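Local coordinates for protein endonuclease MutS2 (Deinococcus radiodurans, PDB 4OD6) that probably binds and splits collided ribosomes upstream of ribosome quality control, this piece being its C-terminal Smr domain, the part linked to nuclease activity, at residues E26-A31 with R59-T64. Numbering follows the deposited sequence. Where two conformers were deposited one is given.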
ATOM      1  N   GLU A  26      -0.700   5.288  -9.037  1.00  6.15           N
ATOM      2  CA  GLU A  26      -1.852   4.902  -9.850  1.00  7.86           C
ATOM      3  C   GLU A  26      -2.320   3.463  -9.533  1.00  6.18           C
ATOM      4  O   GLU A  26      -3.502   3.172  -9.397  1.00  5.87           O
ATOM      5  CB  GLU A  26      -1.477   4.969 -11.336  1.00 11.20           C
ATOM      6  CG  GLU A  26      -2.570   4.478 -12.275  1.00 15.56           C
ATOM      7  CD  GLU A  26      -2.098   4.263 -13.689  1.00 21.46           C
ATOM      8  OE1 GLU A  26      -0.962   4.637 -14.042  1.00 24.86           O
ATOM      9  OE2 GLU A  26      -2.869   3.667 -14.428  1.00 23.17           O
ATOM     10  N   GLU A  27      -1.376   2.553  -9.425  1.00  6.07           N
ATOM     11  CA  GLU A  27      -1.686   1.169  -9.090  1.00  5.71           C
ATOM     12  C   GLU A  27      -2.274   1.038  -7.688  1.00  5.26           C
ATOM     13  O   GLU A  27      -3.206   0.311  -7.483  1.00  5.17           O
ATOM     14  CB  GLU A  27      -0.462   0.276  -9.258  1.00  5.96           C
ATOM     15  CG  GLU A  27       0.016   0.126 -10.701  1.00 11.40           C
ATOM     16  CD  GLU A  27      -1.058  -0.331 -11.669  1.00 14.87           C
ATOM     17  OE1 GLU A  27      -1.697  -1.308 -11.319  1.00 15.11           O
ATOM     18  OE2 GLU A  27      -1.203   0.332 -12.703  1.00 17.81           O
ATOM     19  N   LEU A  28      -1.694   1.765  -6.747  1.00  5.19           N
ATOM     20  CA  LEU A  28      -2.183   1.712  -5.381  1.00  4.61           C
ATOM     21  C   LEU A  28      -3.620   2.236  -5.297  1.00  4.36           C
ATOM     22  O   LEU A  28      -4.468   1.634  -4.665  1.00  4.36           O
ATOM     23  CB  LEU A  28      -1.252   2.499  -4.453  1.00  5.03           C
ATOM     24  CG  LEU A  28      -1.683   2.584  -2.989  1.00  5.20           C
ATOM     25  CD1 LEU A  28      -1.870   1.197  -2.387  1.00  6.55           C
ATOM     26  CD2 LEU A  28      -0.664   3.382  -2.182  1.00  7.09           C
ATOM     27  N   ARG A  29      -3.884   3.338  -5.974  1.00  4.73           N
ATOM     28  CA  ARG A  29      -5.214   3.934  -5.966  1.00  5.48           C
ATOM     29  C   ARG A  29      -6.240   2.954  -6.555  1.00  4.31           C
ATOM     30  O   ARG A  29      -7.303   2.792  -6.003  1.00  5.33           O
ATOM     31  CB  ARG A  29      -5.171   5.252  -6.752  1.00  6.04           C
ATOM     32  CG  ARG A  29      -6.504   5.937  -6.888  1.00  7.05           C
ATOM     33  CD  ARG A  29      -6.294   7.283  -7.539  1.00  9.75           C
ATOM     34  NE  ARG A  29      -7.518   8.028  -7.647  1.00 12.70           N
ATOM     35  CZ  ARG A  29      -8.194   8.495  -6.631  1.00 17.34           C
ATOM     36  NH1 ARG A  29      -7.724   8.388  -5.390  1.00 17.99           N
ATOM     37  NH2 ARG A  29      -9.300   9.173  -6.869  1.00 21.00           N
ATOM     38  N   ALA A  30      -5.906   2.299  -7.669  1.00  4.79           N
ATOM     39  CA  ALA A  30      -6.789   1.293  -8.293  1.00  5.35           C
ATOM     40  C   ALA A  30      -7.004   0.101  -7.385  1.00  4.51           C
ATOM     41  O   ALA A  30      -8.077  -0.404  -7.273  1.00  5.00           O
ATOM     42  CB  ALA A  30      -6.188   0.847  -9.632  1.00  6.58           C
ATOM     43  N   ALA A  31      -5.941  -0.354  -6.740  1.00  4.30           N
ATOM     44  CA  ALA A  31      -6.033  -1.511  -5.853  1.00  4.51           C
ATOM     45  C   ALA A  31      -6.914  -1.229  -4.678  1.00  4.24           C
ATOM     46  O   ALA A  31      -7.641  -2.091  -4.238  1.00  4.77           O
ATOM     47  CB  ALA A  31      -4.656  -1.973  -5.406  1.00  5.31           C
ATOM     48  N   ARG A  59       2.943   6.780   1.303  0.60  8.01           N
ATOM     49  CA  ARG A  59       2.346   7.160   2.564  0.60  8.60           C
ATOM     50  C   ARG A  59       1.717   8.512   2.431  0.60  8.92           C
ATOM     51  O   ARG A  59       0.701   8.831   2.981  0.60  9.28           O
ATOM     52  CB  ARG A  59       3.379   7.138   3.661  0.60  9.95           C
ATOM     53  CG  ARG A  59       3.832   5.738   4.061  0.60 11.74           C
ATOM     54  CD  ARG A  59       5.006   5.781   5.000  0.60 13.25           C
ATOM     55  NE  ARG A  59       4.727   6.623   6.141  0.60 15.36           N
ATOM     56  CZ  ARG A  59       4.150   6.200   7.244  0.60 16.70           C
ATOM     57  NH1 ARG A  59       3.788   4.931   7.360  0.60 17.36           N
ATOM     58  NH2 ARG A  59       3.911   7.064   8.214  0.60 17.54           N
ATOM     59  N   ASP A  60       2.400   9.370   1.677  1.00  9.63           N
ATOM     60  CA  ASP A  60       1.886  10.725   1.468  1.00 11.23           C
ATOM     61  C   ASP A  60       0.553  10.705   0.728  1.00  9.41           C
ATOM     62  O   ASP A  60      -0.372  11.441   1.072  1.00 11.02           O
ATOM     63  CB  ASP A  60       2.900  11.563   0.684  1.00 14.72           C
ATOM     64  CG  ASP A  60       2.375  12.944   0.343  1.00 21.89           C
ATOM     65  OD1 ASP A  60       2.377  13.816   1.232  1.00 21.07           O
ATOM     66  OD2 ASP A  60       1.963  13.157  -0.817  1.00 26.55           O
ATOM     67  N   TYR A  61       0.455   9.850  -0.285  1.00  8.20           N
ATOM     68  CA  TYR A  61      -0.792   9.685  -1.019  1.00  7.88           C
ATOM     69  C   TYR A  61      -1.882   9.084  -0.125  1.00  7.91           C
ATOM     70  O   TYR A  61      -3.038   9.497  -0.178  1.00  8.42           O
ATOM     71  CB  TYR A  61      -0.576   8.804  -2.267  1.00  7.99           C
ATOM     72  CG  TYR A  61      -1.866   8.258  -2.848  1.00  7.81           C
ATOM     73  CD1 TYR A  61      -2.629   9.011  -3.725  1.00  8.68           C
ATOM     74  CD2 TYR A  61      -2.352   7.021  -2.451  1.00  8.35           C
ATOM     75  CE1 TYR A  61      -3.820   8.529  -4.227  1.00  8.26           C
ATOM     76  CE2 TYR A  61      -3.539   6.529  -2.947  1.00  7.87           C
ATOM     77  CZ  TYR A  61      -4.271   7.287  -3.833  1.00  8.40           C
ATOM     78  OH  TYR A  61      -5.456   6.802  -4.329  1.00 10.05           O
ATOM     79  N   LEU A  62      -1.506   8.090   0.670  1.00  8.17           N
ATOM     80  CA  LEU A  62      -2.483   7.296   1.427  1.00  8.09           C
ATOM     81  C   LEU A  62      -3.208   8.300   2.450  1.00  9.01           C
ATOM     82  O   LEU A  62      -4.346   7.973   2.861  1.00  9.36           O
ATOM     83  CB  LEU A  62      -1.813   6.227   2.227  1.00  7.93           C
ATOM     84  CG  LEU A  62      -1.490   4.999   1.391  1.00  6.95           C
ATOM     85  CD1 LEU A  62      -0.511   4.061   2.079  1.00  6.90           C
ATOM     86  CD2 LEU A  62      -2.779   4.305   0.990  1.00  6.79           C
ATOM     87  N   LYS A  63      -2.590   9.406   3.000  0.60  8.95           N
ATOM     88  CA  LYS A  63      -3.126  10.234   4.048  0.60 11.07           C
ATOM     89  C   LYS A  63      -4.414  10.817   3.571  0.60 10.21           C
ATOM     90  O   LYS A  63      -5.224  11.319   4.304  0.60 10.75           O
ATOM     91  CB  LYS A  63      -2.148  11.380   4.413  0.60 14.58           C
ATOM     92  CG  LYS A  63      -0.815  10.996   5.082  0.60 18.48           C
ATOM     93  CD  LYS A  63       0.426  11.757   4.591  0.60 21.31           C
ATOM     94  CE  LYS A  63       1.767  11.316   5.236  0.60 20.81           C
ATOM     95  NZ  LYS A  63       3.061  11.839   4.639  0.60 18.02           N
ATOM     96  N   THR A  64      -4.571  10.921   2.243  1.00 10.07           N
ATOM     97  CA  THR A  64      -5.839  11.522   1.698  1.00 11.75           C
ATOM     98  C   THR A  64      -6.742  10.659   0.775  1.00  9.39           C
ATOM     99  O   THR A  64      -7.737  11.132   0.236  1.00  9.81           O
ATOM    100  CB  THR A  64      -5.607  12.868   0.963  1.00 14.26           C
ATOM    101  OG1 THR A  64      -4.728  12.667  -0.153  1.00 15.05           O
ATOM    102  CG2 THR A  64      -5.036  13.919   1.908  1.00 14.83           C
TER
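The Tyr61 ring and the Arg29 guanidinium meet with their planes 88° apart, the phenol hydroxyl arriving at the guanidinium edge. Tyr61 CZ lies in the guanidinium plane there, and OH is close to that plane. Across this edge Arg29 NH1 donates a hydrogen bond to Tyr61 OH, 3.0 Å long with an N-H...O angle of 159°. Tyr61 OH is modelled too close to Arg29 CB and CG, however, which makes its exact place, and hence the bond's length and angle, less certain. The arginine chain runs extended from CG to NE past the tyrosine hydroxyl, and the turn about CD-NE (chi4 67°) swings NH1 back to OH. The two side chains cross at about a right angle. The same hydroxyl has a second, weak hydrogen bond to Asp65 OD2, and Arg29 also touches Asp65. At the other end of the ring, Leu28 CD2 approaches Tyr61 CD2 obliquely at 4.0 Å. Helices 21-38 and 53-62 thus pack against each other in the alpha/beta Smr domain, whose mixed sheet has the strand order 13-15, 43-46, 83-88, 68-73. Helix 21-38 links the parallel neighbours 13-15 and 43-46 in a beta-alpha-beta crossover; helix 53-62 leads from 43-46 to 68-73, with 83-88 between them in the sheet. Leu28 and Leu62 carry the contact inward from the polar pair. Their side chains cross roughly perpendicularly, Leu28 CD2 resting against Leu62 CD2 at 3.9 Å and against Leu62 CG at 4.0 Å. Both leucines are buried and also face the sheet: Leu28 touches Leu14 of strand 13-15, while Leu62 packs on Val68 and Phe71 of strand 68-73. Leu62 also reaches Ile32 farther along helix 21-38, and Val25 of that helix touches Tyr61.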